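Local coordinates for protein OLD nuclease (Thermus scotoductus, PDB 6P74) that degrades linear or supercoiled double-stranded DNA in the 5'-to-3' direction, nicks circular DNA, and carries a DNA-stimulated ATPase, at residues Leu18-Leu23 / Gln304-Thr309; Thr24-Pro29 / Ala322-Arg327. One frame throughout, in Å; residues are numbered along the deposited sequence.

Contact 1 (Leu18-Leu23 / Gln304-Thr309)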
ATOM      1  N   LEU A  18     -22.560   3.626   4.095  1.00 70.50           N
ATOM      2  CA  LEU A  18     -22.880   4.932   3.535  1.00 75.09           C
ATOM      3  C   LEU A  18     -23.575   4.820   2.190  1.00 69.24           C
ATOM      4  O   LEU A  18     -23.298   3.906   1.406  1.00 64.83           O
ATOM      5  CB  LEU A  18     -21.625   5.809   3.380  1.00 76.06           C
ATOM      6  CG  LEU A  18     -20.567   5.345   2.394  1.00 75.06           C
ATOM      7  CD1 LEU A  18     -19.947   6.553   1.684  1.00 76.41           C
ATOM      8  CD2 LEU A  18     -19.520   4.572   3.150  1.00 72.30           C
ATOM      9  N   PRO A  19     -24.479   5.747   1.893  1.00 70.68           N
ATOM     10  CA  PRO A  19     -25.046   5.799   0.542  1.00 65.69           C
ATOM     11  C   PRO A  19     -24.019   6.312  -0.445  1.00 72.56           C
ATOM     12  O   PRO A  19     -23.082   7.037  -0.092  1.00 69.58           O
ATOM     13  CB  PRO A  19     -26.215   6.777   0.673  1.00 61.90           C
ATOM     14  CG  PRO A  19     -25.783   7.696   1.839  1.00 70.32           C
ATOM     15  CD  PRO A  19     -25.046   6.775   2.791  1.00 67.56           C
ATOM     16  N   LEU A  20     -24.199   5.906  -1.697  1.00 72.81           N
ATOM     17  CA  LEU A  20     -23.383   6.375  -2.801  1.00 66.82           C
ATOM     18  C   LEU A  20     -24.301   6.987  -3.845  1.00 64.26           C
ATOM     19  O   LEU A  20     -25.354   6.430  -4.150  1.00 74.96           O
ATOM     20  CB  LEU A  20     -22.561   5.240  -3.398  1.00 59.80           C
ATOM     21  CG  LEU A  20     -21.567   4.580  -2.440  1.00 64.02           C
ATOM     22  CD1 LEU A  20     -21.006   3.324  -3.082  1.00 61.50           C
ATOM     23  CD2 LEU A  20     -20.445   5.522  -2.115  1.00 63.34           C
ATOM     24  N   GLY A  21     -23.913   8.142  -4.369  1.00 60.03           N
ATOM     25  CA  GLY A  21     -24.696   8.822  -5.372  1.00 63.19           C
ATOM     26  C   GLY A  21     -23.901   9.132  -6.625  1.00 71.18           C
ATOM     27  O   GLY A  21     -22.710   8.807  -6.738  1.00 71.23           O
ATOM     28  N   PRO A  22     -24.550   9.790  -7.588  1.00 75.79           N
ATOM     29  CA  PRO A  22     -23.906   9.980  -8.901  1.00 71.48           C
ATOM     30  C   PRO A  22     -22.593  10.723  -8.785  1.00 74.36           C
ATOM     31  O   PRO A  22     -21.642  10.456  -9.532  1.00 72.47           O
ATOM     32  CB  PRO A  22     -24.947  10.787  -9.698  1.00 70.72           C
ATOM     33  CG  PRO A  22     -26.227  10.694  -8.913  1.00 78.23           C
ATOM     34  CD  PRO A  22     -25.821  10.528  -7.469  1.00 74.02           C
ATOM     35  N   LEU A  23     -22.528  11.662  -7.850  1.00 68.42           N
ATOM     36  CA  LEU A  23     -21.284  12.265  -7.416  1.00 68.81           C
ATOM     37  C   LEU A  23     -21.198  12.022  -5.920  1.00 71.22           C
ATOM     38  O   LEU A  23     -22.124  12.379  -5.183  1.00 70.43           O
ATOM     39  CB  LEU A  23     -21.264  13.759  -7.725  1.00 76.10           C
ATOM     40  CG  LEU A  23     -19.915  14.448  -7.786  1.00 82.77           C
ATOM     41  CD1 LEU A  23     -19.137  13.881  -8.946  1.00 88.66           C
ATOM     42  CD2 LEU A  23     -20.133  15.927  -7.973  1.00 86.90           C
ATOM     43  N   GLN A 304     -20.764   7.785 -12.998  1.00 72.37           N
ATOM     44  CA  GLN A 304     -20.804   8.048 -11.574  1.00 75.24           C
ATOM     45  C   GLN A 304     -19.371   8.264 -11.109  1.00 72.28           C
ATOM     46  O   GLN A 304     -18.489   7.471 -11.453  1.00 74.89           O
ATOM     47  CB  GLN A 304     -21.466   6.886 -10.827  1.00 70.36           C
ATOM     48  CG  GLN A 304     -21.191   6.897  -9.332  1.00 65.86           C
ATOM     49  CD  GLN A 304     -21.794   5.705  -8.622  1.00 67.64           C
ATOM     50  OE1 GLN A 304     -21.686   4.566  -9.099  1.00 70.27           O
ATOM     51  NE2 GLN A 304     -22.434   5.955  -7.467  1.00 59.87           N
ATOM     52  N   ILE A 305     -19.132   9.341 -10.356  1.00 69.25           N
ATOM     53  CA  ILE A 305     -17.790   9.677  -9.867  1.00 64.11           C
ATOM     54  C   ILE A 305     -17.783   9.583  -8.350  1.00 64.46           C
ATOM     55  O   ILE A 305     -18.565  10.264  -7.671  1.00 65.20           O
ATOM     56  CB  ILE A 305     -17.335  11.080 -10.314  1.00 71.74           C
ATOM     57  CG1 ILE A 305     -17.428  11.226 -11.825  1.00 74.50           C
ATOM     58  CG2 ILE A 305     -15.898  11.326  -9.895  1.00 69.71           C
ATOM     59  CD1 ILE A 305     -16.408  10.372 -12.551  1.00 77.51           C
ATOM     60  N   ILE A 306     -16.886   8.767  -7.818  1.00 62.24           N
ATOM     61  CA  ILE A 306     -16.687   8.636  -6.388  1.00 63.33           C
ATOM     62  C   ILE A 306     -15.241   9.004  -6.114  1.00 70.11           C
ATOM     63  O   ILE A 306     -14.335   8.434  -6.729  1.00 70.50           O
ATOM     64  CB  ILE A 306     -16.986   7.210  -5.904  1.00 66.25           C
ATOM     65  CG1 ILE A 306     -18.444   6.839  -6.182  1.00 68.57           C
ATOM     66  CG2 ILE A 306     -16.617   7.035  -4.424  1.00 54.87           C
ATOM     67  CD1 ILE A 306     -18.735   5.371  -5.890  1.00 68.44           C
ATOM     68  N   TYR A 307     -15.014   9.944  -5.195  1.00 63.50           N
ATOM     69  CA  TYR A 307     -13.637  10.352  -4.967  1.00 62.89           C
ATOM     70  C   TYR A 307     -13.411  10.821  -3.537  1.00 60.68           C
ATOM     71  O   TYR A 307     -14.325  11.306  -2.861  1.00 67.06           O
ATOM     72  CB  TYR A 307     -13.226  11.442  -5.951  1.00 65.40           C
ATOM     73  CG  TYR A 307     -14.081  12.679  -5.918  1.00 67.86           C
ATOM     74  CD1 TYR A 307     -13.852  13.677  -4.984  1.00 69.33           C
ATOM     75  CD2 TYR A 307     -15.098  12.861  -6.833  1.00 69.01           C
ATOM     76  CE1 TYR A 307     -14.617  14.810  -4.954  1.00 62.70           C
ATOM     77  CE2 TYR A 307     -15.861  13.992  -6.822  1.00 70.27           C
ATOM     78  CZ  TYR A 307     -15.614  14.971  -5.879  1.00 73.31           C
ATOM     79  OH  TYR A 307     -16.380  16.114  -5.857  1.00 75.32           O
ATOM     80  N   SER A 308     -12.180  10.622  -3.075  1.00 65.55           N
ATOM     81  CA  SER A 308     -11.634  11.333  -1.931  1.00 65.16           C
ATOM     82  C   SER A 308     -11.012  12.640  -2.424  1.00 62.18           C
ATOM     83  O   SER A 308     -10.560  12.739  -3.567  1.00 64.84           O
ATOM     84  CB  SER A 308     -10.604  10.474  -1.193  1.00 67.72           C
ATOM     85  OG  SER A 308      -9.499  10.127  -2.021  1.00 72.32           O
ATOM     86  N   THR A 309     -11.036  13.661  -1.566  1.00 69.14           N
ATOM     87  CA  THR A 309     -10.481  14.959  -1.929  1.00 66.48           C
ATOM     88  C   THR A 309     -10.037  15.717  -0.688  1.00 70.77           C
ATOM     89  O   THR A 309     -10.576  15.532   0.410  1.00 68.03           O
ATOM     90  CB  THR A 309     -11.485  15.821  -2.704  1.00 64.15           C
ATOM     91  OG1 THR A 309     -10.804  16.928  -3.291  1.00 63.97           O
ATOM     92  CG2 THR A 309     -12.556  16.358  -1.776  1.00 64.23           C
TER

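Contact 2 (Thr24-Pro29 / Ala322-Arg327)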
ATOM      1  N   THR A  24     -20.110  11.390  -5.478  1.00 67.97           N
ATOM      2  CA  THR A  24     -19.873  11.141  -4.061  1.00 64.71           C
ATOM      3  C   THR A  24     -18.514  11.743  -3.722  1.00 67.22           C
ATOM      4  O   THR A  24     -17.488  11.290  -4.240  1.00 69.52           O
ATOM      5  CB  THR A  24     -19.931   9.650  -3.733  1.00 65.10           C
ATOM      6  OG1 THR A  24     -21.118   9.065  -4.302  1.00 69.43           O
ATOM      7  CG2 THR A  24     -19.958   9.453  -2.242  1.00 61.88           C
ATOM      8  N   ALA A  25     -18.511  12.782  -2.873  1.00 62.32           N
ATOM      9  CA  ALA A  25     -17.306  13.520  -2.511  1.00 63.33           C
ATOM     10  C   ALA A  25     -16.994  13.175  -1.066  1.00 69.43           C
ATOM     11  O   ALA A  25     -17.759  13.530  -0.159  1.00 68.83           O
ATOM     12  CB  ALA A  25     -17.488  15.029  -2.679  1.00 61.82           C
ATOM     13  N   ILE A  26     -15.874  12.498  -0.852  1.00 66.61           N
ATOM     14  CA  ILE A  26     -15.521  11.941   0.445  1.00 65.67           C
ATOM     15  C   ILE A  26     -14.398  12.781   1.036  1.00 72.45           C
ATOM     16  O   ILE A  26     -13.317  12.878   0.445  1.00 79.03           O
ATOM     17  CB  ILE A  26     -15.102  10.474   0.317  1.00 64.50           C
ATOM     18  CG1 ILE A  26     -16.178   9.694  -0.464  1.00 64.05           C
ATOM     19  CG2 ILE A  26     -14.790   9.916   1.675  1.00 63.77           C
ATOM     20  CD1 ILE A  26     -15.973   8.186  -0.473  1.00 63.06           C
ATOM     21  N   VAL A  27     -14.652  13.393   2.196  1.00 76.83           N
ATOM     22  CA  VAL A  27     -13.692  14.281   2.845  1.00 77.02           C
ATOM     23  C   VAL A  27     -13.493  13.848   4.292  1.00 76.19           C
ATOM     24  O   VAL A  27     -14.308  13.125   4.871  1.00 75.15           O
ATOM     25  CB  VAL A  27     -14.137  15.752   2.800  1.00 80.86           C
ATOM     26  CG1 VAL A  27     -14.683  16.095   1.438  1.00 80.01           C
ATOM     27  CG2 VAL A  27     -15.174  16.001   3.875  1.00 85.06           C
ATOM     28  N   GLY A  28     -12.399  14.321   4.879  1.00 80.18           N
ATOM     29  CA  GLY A  28     -12.040  13.984   6.236  1.00 82.78           C
ATOM     30  C   GLY A  28     -10.534  13.934   6.382  1.00 88.15           C
ATOM     31  O   GLY A  28      -9.802  13.966   5.390  1.00 96.16           O
ATOM     32  N   PRO A  29     -10.037  13.851   7.615  1.00 86.45           N
ATOM     33  CA  PRO A  29      -8.583  13.876   7.835  1.00 90.63           C
ATOM     34  C   PRO A  29      -7.891  12.596   7.373  1.00100.50           C
ATOM     35  O   PRO A  29      -8.499  11.546   7.130  1.00 94.80           O
ATOM     36  CB  PRO A  29      -8.457  14.053   9.348  1.00 86.88           C
ATOM     37  CG  PRO A  29      -9.774  14.647   9.768  1.00 86.77           C
ATOM     38  CD  PRO A  29     -10.776  13.957   8.879  1.00 82.87           C
ATOM     39  N   ALA A 322     -23.771  15.264  -2.174  1.00 63.69           N
ATOM     40  CA  ALA A 322     -22.571  14.500  -2.518  1.00 69.94           C
ATOM     41  C   ALA A 322     -21.674  14.220  -1.316  1.00 71.29           C
ATOM     42  O   ALA A 322     -20.879  13.273  -1.359  1.00 70.67           O
ATOM     43  CB  ALA A 322     -21.763  15.240  -3.576  1.00 66.96           C
ATOM     44  N   LEU A 323     -21.824  14.984  -0.237  1.00 66.52           N
ATOM     45  CA  LEU A 323     -20.829  15.033   0.820  1.00 57.59           C
ATOM     46  C   LEU A 323     -20.890  13.822   1.729  1.00 61.81           C
ATOM     47  O   LEU A 323     -21.968  13.422   2.189  1.00 68.95           O
ATOM     48  CB  LEU A 323     -21.011  16.307   1.637  1.00 61.21           C
ATOM     49  CG  LEU A 323     -20.625  17.571   0.861  1.00 60.35           C
ATOM     50  CD1 LEU A 323     -20.918  18.835   1.659  1.00 57.27           C
ATOM     51  CD2 LEU A 323     -19.157  17.507   0.411  1.00 61.20           C
ATOM     52  N   ARG A 324     -19.717  13.244   1.976  1.00 62.15           N
ATOM     53  CA  ARG A 324     -19.500  12.233   3.000  1.00 63.90           C
ATOM     54  C   ARG A 324     -18.276  12.659   3.784  1.00 64.10           C
ATOM     55  O   ARG A 324     -17.195  12.813   3.199  1.00 64.56           O
ATOM     56  CB  ARG A 324     -19.259  10.834   2.398  1.00 65.51           C
ATOM     57  CG  ARG A 324     -20.210  10.401   1.304  1.00 66.49           C
ATOM     58  CD  ARG A 324     -21.587  10.114   1.860  1.00 66.41           C
ATOM     59  NE  ARG A 324     -22.444   9.622   0.794  1.00 73.27           N
ATOM     60  CZ  ARG A 324     -23.218  10.395   0.046  1.00 67.68           C
ATOM     61  NH1 ARG A 324     -23.267  11.710   0.267  1.00 55.02           N
ATOM     62  NH2 ARG A 324     -23.939   9.845  -0.917  1.00 64.64           N
ATOM     63  N   LEU A 325     -18.422  12.820   5.096  1.00 62.87           N
ATOM     64  CA  LEU A 325     -17.310  13.245   5.949  1.00 64.72           C
ATOM     65  C   LEU A 325     -16.901  12.092   6.859  1.00 62.71           C
ATOM     66  O   LEU A 325     -17.739  11.529   7.574  1.00 66.89           O
ATOM     67  CB  LEU A 325     -17.690  14.501   6.743  1.00 66.84           C
ATOM     68  CG  LEU A 325     -16.781  15.045   7.850  1.00 73.14           C
ATOM     69  CD1 LEU A 325     -15.381  15.297   7.371  1.00 76.48           C
ATOM     70  CD2 LEU A 325     -17.375  16.341   8.376  1.00 80.37           C
ATOM     71  N   VAL A 326     -15.620  11.728   6.813  1.00 66.86           N
ATOM     72  CA  VAL A 326     -15.099  10.512   7.439  1.00 71.23           C
ATOM     73  C   VAL A 326     -14.069  10.912   8.488  1.00 77.18           C
ATOM     74  O   VAL A 326     -13.146  11.679   8.193  1.00 77.27           O
ATOM     75  CB  VAL A 326     -14.469   9.558   6.402  1.00 72.42           C
ATOM     76  CG1 VAL A 326     -13.889   8.292   7.080  1.00 73.79           C
ATOM     77  CG2 VAL A 326     -15.476   9.157   5.350  1.00 69.61           C
ATOM     78  N   ARG A 327     -14.219  10.394   9.708  1.00 81.31           N
ATOM     79  CA  ARG A 327     -13.245  10.707  10.747  1.00 82.94           C
ATOM     80  C   ARG A 327     -13.376   9.720  11.899  1.00 88.49           C
ATOM     81  O   ARG A 327     -14.364   8.983  12.001  1.00 89.35           O
ATOM     82  CB  ARG A 327     -13.400  12.151  11.235  1.00 82.81           C
ATOM     83  CG  ARG A 327     -14.508  12.362  12.185  1.00 82.09           C
ATOM     84  CD  ARG A 327     -14.852  13.817  12.228  1.00 92.49           C
ATOM     85  NE  ARG A 327     -16.288  13.942  12.078  1.00101.04           N
ATOM     86  CZ  ARG A 327     -16.950  15.080  11.958  1.00 93.86           C
ATOM     87  NH1 ARG A 327     -16.312  16.250  11.967  1.00 87.48           N
ATOM     88  NH2 ARG A 327     -18.264  15.022  11.821  1.00 92.33           N
TER

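Contact 1 (Leu18-Leu23 / Gln304-Thr309)
The amide of Q304 reaches the backbone of G21 with its chain stretched out: CG lies anti to the backbone N (chi1 163°) and chi2 is extended too, which carries NE2 to 3.0 Å from G21 O. The hydrogen bond is almost straight, at 171°, and lies in the amide plane of Q304, yet it meets the carbonyl from above its plane. A glutamine suits this place because its other end, OE1, accepts from T272 OG1 and L2 N, so both ends of a buried amide are used and its flip is fixed. One residue on, I305 N donates to P22 O at 2.9 Å, the bond that starts the pairing of the two segments.

L23 and I305 lie side by side on one face, L23 CD1 being 3.6 Å from I305 CB. The same methyl meets the edge of the Y307 ring, 3.9 Å from CE2, while Y307 OH bonds to F314 O. The end of I306 crosses L20 at about a right angle, I306 CD1 lying 4.1 Å from L20 CD2. Branched aliphatic chains fill these buried positions as strand 23-27 enters the parallel part of the mixed core sheet of a P-loop ATPase domain beside strand 304-308.

Contact 2 (Thr24-Pro29 / Ala322-Arg327)
Four backbone hydrogen bonds join A25 and V27 to segment 322-327 alongside. A25 bonds through N to A322 O and through O to R324 N; V27 bonds through N to R324 O at 2.8 Å and through O to V326 N at 2.7 Å. Each thus grips the residues before and after its partner, the parallel pattern.

The R324 guanidinium is held by backbone carbonyls: NH1 bonds to L323 O at 2.9 Å, in the guanidinium plane, and to E321 O, while NE bonds to P19 O. Arginine suits this buried place because its several N-H groups can serve several carbonyls. Its chain bends at chi2 (-71°), and T24 CG2 lies over one guanidinium face, 3.9 Å from R324 NE.

Strand 23-27 runs into the P-loop (Walker A), which G28 opens; G31 to T35 are inferred to bind ATP. G28 O accepts from K34 NZ. The backbone of G28 is one that calls for glycine, and its CA comes 3.2 Å from V326 O.

Outward, V27 CG2 packs on L325 CD1 at 3.6 Å. On the face shared with R324, I26 CG2 meets V326 CG2 at 3.8 Å, and these branched side chains both touch I37 of helix 34-45.

The centres of the two contacts lie about 9 Å apart in one mixed sheet of the ATPase domain, where strand 23-27 sits between strands 304-308 and 323-328. Along the chain the segments alternate: 18-23 runs straight into 24-29, and nearly three hundred residues later 304-309 is followed after a short connection by 322-327. The contacts also touch directly, Y307 O lying 2.8 Å from I26 N in a probable hydrogen bond. The parts assigned to the N-terminal and C-terminal ATPase regions, with the inferred dimerization domain between them in sequence, are thus joined into a single sheet, the strand that leads to the ATP-binding loop being held between two strands from the C-terminal part of the ATPase domain.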